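Local atomic coordinates of extracellular solute-binding protein, family 5 (Chelativorans sp., PDB entry 6WM6), a protein that binds EDTA and other aminopolycarboxylates in the periplasm, probably to deliver them to an ABC transporter for uptake. Residues 328-333 against 378-383; 370-375 against 517-522. All blocks are in the same frame, centred on the assembly; numbering follows the deposited sequence.

Contact 1 joins the end of helix 321-330 to the flank of helix 377-386, and contact 2 joins the loop just before the latter to the end of helix 504-521; their centres lie about 10 Å apart. Both are largely buried. In contact 1 a threonine and two alanines make the close part, flanked by a lysine chain and an isoleucine, and the polar part, a bridging water, is at the exposed lysine. Contact 2 has direct bonds instead, a buried tyrosine hydroxyl on a helix-end carbonyl and a partly exposed arginine-aspartate salt bridge. The two are tied together where Gly373 N lies 2.8 Å from Leu328 O, a probable hydrogen bond.

Contact 1 of 2, residues 328-333 against 378-383; sequences LTAIDA and EKAKGI
Thr329 keeps OG1 beside its backbone N (chi1 -62°), which leaves CG2 anti to N and turned onto helix 377-386; Lys379, whose CG is anti to N (chi1 -178°), runs its chain across that methyl at about a right angle. Thr329 CG2 thus rests against the aliphatic part of the lysine, 4.0 Å from Lys379 CD, and the backbone at Ala380 N, 3.9 Å away. The neighbouring pair is smaller still: Ala330 CB meets Ala380 CB at 4.0 Å, and such short side chains let the backbones approach until Thr329 CA is 5.5 Å from Ala380 CA. Ile383 CD1 lies 3.7 Å from Thr329 OG1, a van der Waals contact. Thr329 OG1 is hydrogen-bonded to Lys325 O and accepts from a water oxygen 2.7 Å away, which in turn accepts from Lys379 NZ. The bend at the end of the lysine chain brings the ammonium to this water, so the only polar link between the segments is solvent-mediated. Leu432 touches both alanines, while Leu328, and Ile331 just past the helix end, touch strands 305-311 and 524-537, placing helix 321-330 between helix 377-386 and the sheet.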
ATOM      1  N   LEU A 328      -8.406  16.177  18.918  1.00 17.25           N
ATOM      2  CA  LEU A 328      -7.465  15.060  19.018  1.00 17.31           C
ATOM      3  C   LEU A 328      -7.156  14.713  20.469  1.00 18.97           C
ATOM      4  O   LEU A 328      -6.957  13.535  20.794  1.00 18.62           O
ATOM      5  CB  LEU A 328      -6.179  15.355  18.261  1.00 17.32           C
ATOM      6  CG  LEU A 328      -6.316  15.564  16.746  1.00 17.61           C
ATOM      7  CD1 LEU A 328      -4.941  15.618  16.113  1.00 17.84           C
ATOM      8  CD2 LEU A 328      -7.192  14.501  16.145  1.00 17.90           C
ATOM      9  N   THR A 329      -7.149  15.706  21.358  1.00 18.69           N
ATOM     10  CA  THR A 329      -6.882  15.457  22.771  1.00 18.34           C
ATOM     11  C   THR A 329      -8.044  14.726  23.433  1.00 19.59           C
ATOM     12  O   THR A 329      -7.827  13.856  24.290  1.00 19.58           O
ATOM     13  CB  THR A 329      -6.599  16.794  23.445  1.00 18.37           C
ATOM     14  OG1 THR A 329      -5.432  17.386  22.868  1.00 19.54           O
ATOM     15  CG2 THR A 329      -6.360  16.644  24.955  1.00 19.99           C
ATOM     16  N   ALA A 330      -9.276  15.045  23.043  1.00 18.42           N
ATOM     17  CA  ALA A 330     -10.449  14.394  23.602  1.00 19.34           C
ATOM     18  C   ALA A 330     -10.609  12.956  23.129  1.00 20.22           C
ATOM     19  O   ALA A 330     -11.189  12.121  23.843  1.00 20.68           O
ATOM     20  CB  ALA A 330     -11.693  15.194  23.223  1.00 20.91           C
ATOM     21  N   ILE A 331     -10.131  12.628  21.928  1.00 19.27           N
ATOM     22  CA  ILE A 331     -10.233  11.251  21.452  1.00 18.57           C
ATOM     23  C   ILE A 331      -9.461  10.340  22.391  1.00 19.63           C
ATOM     24  O   ILE A 331      -8.320  10.622  22.773  1.00 20.90           O
ATOM     25  CB  ILE A 331      -9.739  11.166  19.998  1.00 20.11           C
ATOM     26  CG1 ILE A 331     -10.742  11.838  19.086  1.00 20.16           C
ATOM     27  CG2 ILE A 331      -9.485   9.725  19.594  1.00 21.04           C
ATOM     28  CD1 ILE A 331     -10.267  12.004  17.649  1.00 23.83           C
ATOM     29  N   ASP A 332     -10.087   9.219  22.768  1.00 20.53           N
ATOM     30  CA  ASP A 332      -9.472   8.226  23.657  1.00 22.73           C
ATOM     31  C   ASP A 332      -8.993   7.072  22.791  1.00 22.02           C
ATOM     32  O   ASP A 332      -9.772   6.180  22.446  1.00 21.86           O
ATOM     33  CB  ASP A 332     -10.503   7.755  24.681  1.00 22.06           C
ATOM     34  CG  ASP A 332      -9.920   6.836  25.744  1.00 27.13           C
ATOM     35  OD1 ASP A 332      -8.884   6.186  25.496  1.00 26.43           O
ATOM     36  OD2 ASP A 332     -10.527   6.760  26.834  1.00 31.08           O
ATOM     37  N   ALA A 333      -7.707   7.093  22.423  1.00 20.90           N
ATOM     38  CA  ALA A 333      -7.179   6.078  21.514  1.00 20.76           C
ATOM     39  C   ALA A 333      -7.121   4.710  22.173  1.00 21.19           C
ATOM     40  O   ALA A 333      -7.297   3.697  21.485  1.00 21.19           O
ATOM     41  CB  ALA A 333      -5.792   6.485  21.005  1.00 21.18           C
ATOM     42  N   GLU A 378     -10.876  17.450  29.982  1.00 26.38           N
ATOM     43  CA  GLU A 378     -10.601  18.717  30.653  1.00 26.21           C
ATOM     44  C   GLU A 378      -9.476  19.477  29.961  1.00 26.55           C
ATOM     45  O   GLU A 378      -9.549  20.701  29.804  1.00 26.26           O
ATOM     46  CB  GLU A 378     -10.327  18.494  32.137  1.00 37.95           C
ATOM     47  CG  GLU A 378     -11.567  18.052  32.923  1.00 55.08           C
ATOM     48  CD  GLU A 378     -12.773  18.958  32.695  1.00 66.31           C
ATOM     49  OE1 GLU A 378     -12.611  20.196  32.759  1.00 70.58           O
ATOM     50  OE2 GLU A 378     -13.876  18.428  32.430  1.00 66.25           O
ATOM     51  N   LYS A 379      -8.446  18.768  29.489  1.00 25.30           N
ATOM     52  CA  LYS A 379      -7.399  19.453  28.735  1.00 24.01           C
ATOM     53  C   LYS A 379      -7.945  19.984  27.412  1.00 22.62           C
ATOM     54  O   LYS A 379      -7.630  21.118  27.015  1.00 23.22           O
ATOM     55  CB  LYS A 379      -6.211  18.515  28.508  1.00 24.00           C
ATOM     56  CG  LYS A 379      -5.055  19.160  27.775  1.00 28.28           C
ATOM     57  CD  LYS A 379      -3.867  18.214  27.653  1.00 40.44           C
ATOM     58  CE  LYS A 379      -2.559  18.971  27.464  1.00 66.23           C
ATOM     59  NZ  LYS A 379      -2.509  19.743  26.191  1.00 75.19           N
ATOM     60  N   ALA A 380      -8.758  19.175  26.715  1.00 21.07           N
ATOM     61  CA  ALA A 380      -9.354  19.624  25.465  1.00 20.61           C
ATOM     62  C   ALA A 380     -10.210  20.869  25.675  1.00 23.06           C
ATOM     63  O   ALA A 380     -10.158  21.819  24.872  1.00 20.97           O
ATOM     64  CB  ALA A 380     -10.194  18.495  24.876  1.00 20.92           C
ATOM     65  N   LYS A 381     -11.018  20.890  26.745  1.00 21.73           N
ATOM     66  CA  LYS A 381     -11.826  22.073  27.032  1.00 22.44           C
ATOM     67  C   LYS A 381     -10.938  23.276  27.302  1.00 24.07           C
ATOM     68  O   LYS A 381     -11.273  24.395  26.904  1.00 24.78           O
ATOM     69  CB  LYS A 381     -12.739  21.807  28.227  1.00 22.57           C
ATOM     70  CG  LYS A 381     -13.939  20.950  27.923  1.00 26.67           C
ATOM     71  CD  LYS A 381     -14.744  20.705  29.201  1.00 40.06           C
ATOM     72  CE  LYS A 381     -16.034  19.949  28.942  1.00 59.21           C
ATOM     73  NZ  LYS A 381     -16.739  19.657  30.225  1.00 63.61           N
ATOM     74  N   GLY A 382      -9.803  23.065  27.971  1.00 22.62           N
ATOM     75  CA  GLY A 382      -8.877  24.160  28.207  1.00 25.39           C
ATOM     76  C   GLY A 382      -8.310  24.727  26.922  1.00 23.21           C
ATOM     77  O   GLY A 382      -8.204  25.942  26.759  1.00 23.27           O
ATOM     78  N   ILE A 383      -7.937  23.850  25.986  1.00 21.20           N
ATOM     79  CA  ILE A 383      -7.453  24.305  24.685  1.00 21.04           C
ATOM     80  C   ILE A 383      -8.499  25.186  24.020  1.00 21.15           C
ATOM     81  O   ILE A 383      -8.187  26.242  23.456  1.00 21.53           O
ATOM     82  CB  ILE A 383      -7.088  23.087  23.805  1.00 20.48           C
ATOM     83  CG1 ILE A 383      -5.869  22.366  24.402  1.00 21.72           C
ATOM     84  CG2 ILE A 383      -6.806  23.519  22.387  1.00 22.02           C
ATOM     85  CD1 ILE A 383      -5.626  20.980  23.810  1.00 23.51           C
TER
HETATM   86  O   HOH W   1      -3.007  18.219  23.826  1.00 22.63           O

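Contact 2 of 2, residues 370-375 against 517-522; sequences RGYGTG and LAMDYA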
ATOM      1  N   ARG A 370       2.083  14.725  22.509  1.00 19.71           N
ATOM      2  CA  ARG A 370       1.357  15.986  22.405  1.00 19.70           C
ATOM      3  C   ARG A 370       0.017  15.943  23.096  1.00 19.50           C
ATOM      4  O   ARG A 370      -0.728  16.925  23.031  1.00 21.59           O
ATOM      5  CB  ARG A 370       1.185  16.334  20.921  1.00 19.60           C
ATOM      6  CG  ARG A 370       2.495  16.805  20.312  1.00 18.92           C
ATOM      7  CD  ARG A 370       2.571  16.638  18.784  1.00 20.95           C
ATOM      8  NE  ARG A 370       3.859  17.164  18.345  1.00 20.65           N
ATOM      9  CZ  ARG A 370       5.024  16.540  18.495  1.00 18.35           C
ATOM     10  NH1 ARG A 370       5.063  15.300  18.964  1.00 21.04           N
ATOM     11  NH2 ARG A 370       6.139  17.164  18.147  1.00 20.28           N
ATOM     12  N   GLY A 371      -0.301  14.848  23.773  1.00 19.19           N
ATOM     13  CA  GLY A 371      -1.577  14.678  24.430  1.00 20.79           C
ATOM     14  C   GLY A 371      -2.684  14.207  23.531  1.00 19.96           C
ATOM     15  O   GLY A 371      -3.821  14.029  23.997  1.00 19.57           O
ATOM     16  N   TYR A 372      -2.411  14.005  22.247  1.00 18.51           N
ATOM     17  CA  TYR A 372      -3.451  13.523  21.356  1.00 18.29           C
ATOM     18  C   TYR A 372      -3.779  12.076  21.702  1.00 18.40           C
ATOM     19  O   TYR A 372      -2.888  11.269  22.001  1.00 19.63           O
ATOM     20  CB  TYR A 372      -3.012  13.592  19.896  1.00 18.09           C
ATOM     21  CG  TYR A 372      -2.478  14.915  19.375  1.00 17.53           C
ATOM     22  CD1 TYR A 372      -2.750  16.134  20.002  1.00 18.83           C
ATOM     23  CD2 TYR A 372      -1.696  14.939  18.232  1.00 18.40           C
ATOM     24  CE1 TYR A 372      -2.230  17.322  19.500  1.00 17.62           C
ATOM     25  CE2 TYR A 372      -1.183  16.104  17.727  1.00 17.70           C
ATOM     26  CZ  TYR A 372      -1.454  17.295  18.356  1.00 18.05           C
ATOM     27  OH  TYR A 372      -0.896  18.456  17.852  1.00 19.61           O
ATOM     28  N   GLY A 373      -5.052  11.731  21.643  1.00 18.01           N
ATOM     29  CA  GLY A 373      -5.472  10.356  21.897  1.00 18.95           C
ATOM     30  C   GLY A 373      -5.521   9.966  23.358  1.00 19.96           C
ATOM     31  O   GLY A 373      -5.738   8.791  23.658  1.00 21.55           O
ATOM     32  N   THR A 374      -5.346  10.909  24.278  1.00 19.39           N
ATOM     33  CA  THR A 374      -5.303  10.597  25.708  1.00 21.16           C
ATOM     34  C   THR A 374      -6.675  10.620  26.369  1.00 23.93           C
ATOM     35  O   THR A 374      -6.775  10.313  27.566  1.00 26.93           O
ATOM     36  CB  THR A 374      -4.340  11.529  26.452  1.00 22.58           C
ATOM     37  OG1 THR A 374      -4.772  12.892  26.340  1.00 23.58           O
ATOM     38  CG2 THR A 374      -2.928  11.391  25.918  1.00 24.74           C
ATOM     39  N   GLY A 375      -7.731  10.976  25.647  1.00 21.74           N
ATOM     40  CA  GLY A 375      -9.065  10.979  26.219  1.00 22.35           C
ATOM     41  C   GLY A 375      -9.250  12.035  27.281  1.00 26.07           C
ATOM     42  O   GLY A 375     -10.060  11.845  28.201  1.00 29.88           O
ATOM     43  N   LEU A 517       6.959  18.014  13.311  1.00 16.81           N
ATOM     44  CA  LEU A 517       6.257  19.203  12.814  1.00 17.54           C
ATOM     45  C   LEU A 517       4.879  18.841  12.281  1.00 16.51           C
ATOM     46  O   LEU A 517       3.923  19.599  12.450  1.00 17.77           O
ATOM     47  CB  LEU A 517       7.094  19.878  11.738  1.00 18.52           C
ATOM     48  CG  LEU A 517       8.418  20.487  12.199  1.00 20.00           C
ATOM     49  CD1 LEU A 517       9.238  20.961  11.008  1.00 23.57           C
ATOM     50  CD2 LEU A 517       8.195  21.634  13.183  1.00 21.16           C
ATOM     51  N   ALA A 518       4.750  17.714  11.601  1.00 16.53           N
ATOM     52  CA  ALA A 518       3.449  17.311  11.087  1.00 17.16           C
ATOM     53  C   ALA A 518       2.477  17.054  12.231  1.00 16.28           C
ATOM     54  O   ALA A 518       1.304  17.417  12.152  1.00 17.49           O
ATOM     55  CB  ALA A 518       3.610  16.075  10.215  1.00 18.06           C
ATOM     56  N   MET A 519       2.940  16.431  13.313  1.00 16.31           N
ATOM     57  CA  MET A 519       2.072  16.223  14.455  1.00 17.76           C
ATOM     58  C   MET A 519       1.746  17.525  15.171  1.00 17.74           C
ATOM     59  O   MET A 519       0.620  17.669  15.665  1.00 18.58           O
ATOM     60  CB  MET A 519       2.700  15.202  15.384  1.00 17.88           C
ATOM     61  CG  MET A 519       2.787  13.817  14.745  1.00 20.06           C
ATOM     62  SD  MET A 519       1.227  13.221  14.011  1.00 23.57           S
ATOM     63  CE  MET A 519       0.329  13.226  15.512  1.00 19.09           C
ATOM     64  N   ASP A 520       2.671  18.485  15.203  1.00 17.12           N
ATOM     65  CA  ASP A 520       2.362  19.789  15.761  1.00 17.98           C
ATOM     66  C   ASP A 520       1.159  20.418  15.058  1.00 18.27           C
ATOM     67  O   ASP A 520       0.358  21.131  15.680  1.00 20.06           O
ATOM     68  CB  ASP A 520       3.561  20.743  15.605  1.00 17.38           C
ATOM     69  CG  ASP A 520       4.724  20.420  16.516  1.00 21.16           C
ATOM     70  OD1 ASP A 520       4.571  19.675  17.509  1.00 21.34           O
ATOM     71  OD2 ASP A 520       5.824  20.954  16.214  1.00 23.39           O
ATOM     72  N   TYR A 521       1.025  20.196  13.735  1.00 16.44           N
ATOM     73  CA  TYR A 521      -0.011  20.855  12.942  1.00 17.03           C
ATOM     74  C   TYR A 521      -1.384  20.222  13.146  1.00 16.55           C
ATOM     75  O   TYR A 521      -2.398  20.865  12.861  1.00 17.82           O
ATOM     76  CB  TYR A 521       0.407  20.791  11.466  1.00 18.67           C
ATOM     77  CG  TYR A 521      -0.414  21.602  10.509  1.00 17.12           C
ATOM     78  CD1 TYR A 521      -0.396  22.993  10.558  1.00 19.76           C
ATOM     79  CD2 TYR A 521      -1.199  20.991   9.541  1.00 19.78           C
ATOM     80  CE1 TYR A 521      -1.169  23.756   9.661  1.00 20.59           C
ATOM     81  CE2 TYR A 521      -1.949  21.734   8.652  1.00 21.13           C
ATOM     82  CZ  TYR A 521      -1.929  23.093   8.712  1.00 21.36           C
ATOM     83  OH  TYR A 521      -2.701  23.828   7.820  1.00 24.83           O
ATOM     84  N   ALA A 522      -1.434  18.968  13.605  1.00 16.63           N
ATOM     85  CA  ALA A 522      -2.670  18.322  14.037  1.00 17.48           C
ATOM     86  C   ALA A 522      -3.718  18.218  12.932  1.00 17.26           C
ATOM     87  O   ALA A 522      -4.918  18.346  13.181  1.00 18.22           O
ATOM     88  CB  ALA A 522      -3.250  19.007  15.280  1.00 18.79           C
TER
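Arg370 and Asp520 supply the ionic part. The arginine chain, extended from CG to NE (chi3 178°), carries the guanidinium out to the carboxylate and meets it side-on, giving both NE and NH2 to the single oxygen OD1: Arg370 NE reaches Asp520 OD1 at 2.7 Å with an N-H...O angle of 154°, and Arg370 NH2 reaches the same Asp520 OD1 at 3.0 Å. The oxygen lies in the guanidinium plane, but the two planes are turned 38° apart and both donors come from one face of the carboxylate. NH2 also pairs with Glu516 and NH1 with Arg366 O, which should fix the rotation of the group.

A neutral hydrogen bond follows. Tyr372 OH donates to Met519 O at 2.8 Å, near the ring plane, and so engages a carbonyl in the last turn of helix 504-521.

Apolar contacts fill in around these bonds. Met519 CB sits over one face of the guanidinium, 3.7 Å from Arg370 CD, while the bent methionine chain brings Met519 CE to 3.8 Å from Tyr372 CD2. Ala522 CB packs against the phenol, 4.0 Å from Tyr372 CZ. Within the loop, Arg370 CB covers the centre of the tyrosine ring.

Gly371, with positive phi, ends helix 366-369 in a Schellman motif and begins a type II beta turn to Thr374; the Schellman stop and the turn leave Arg370 and Tyr372 facing the C-terminal end of helix 504-521.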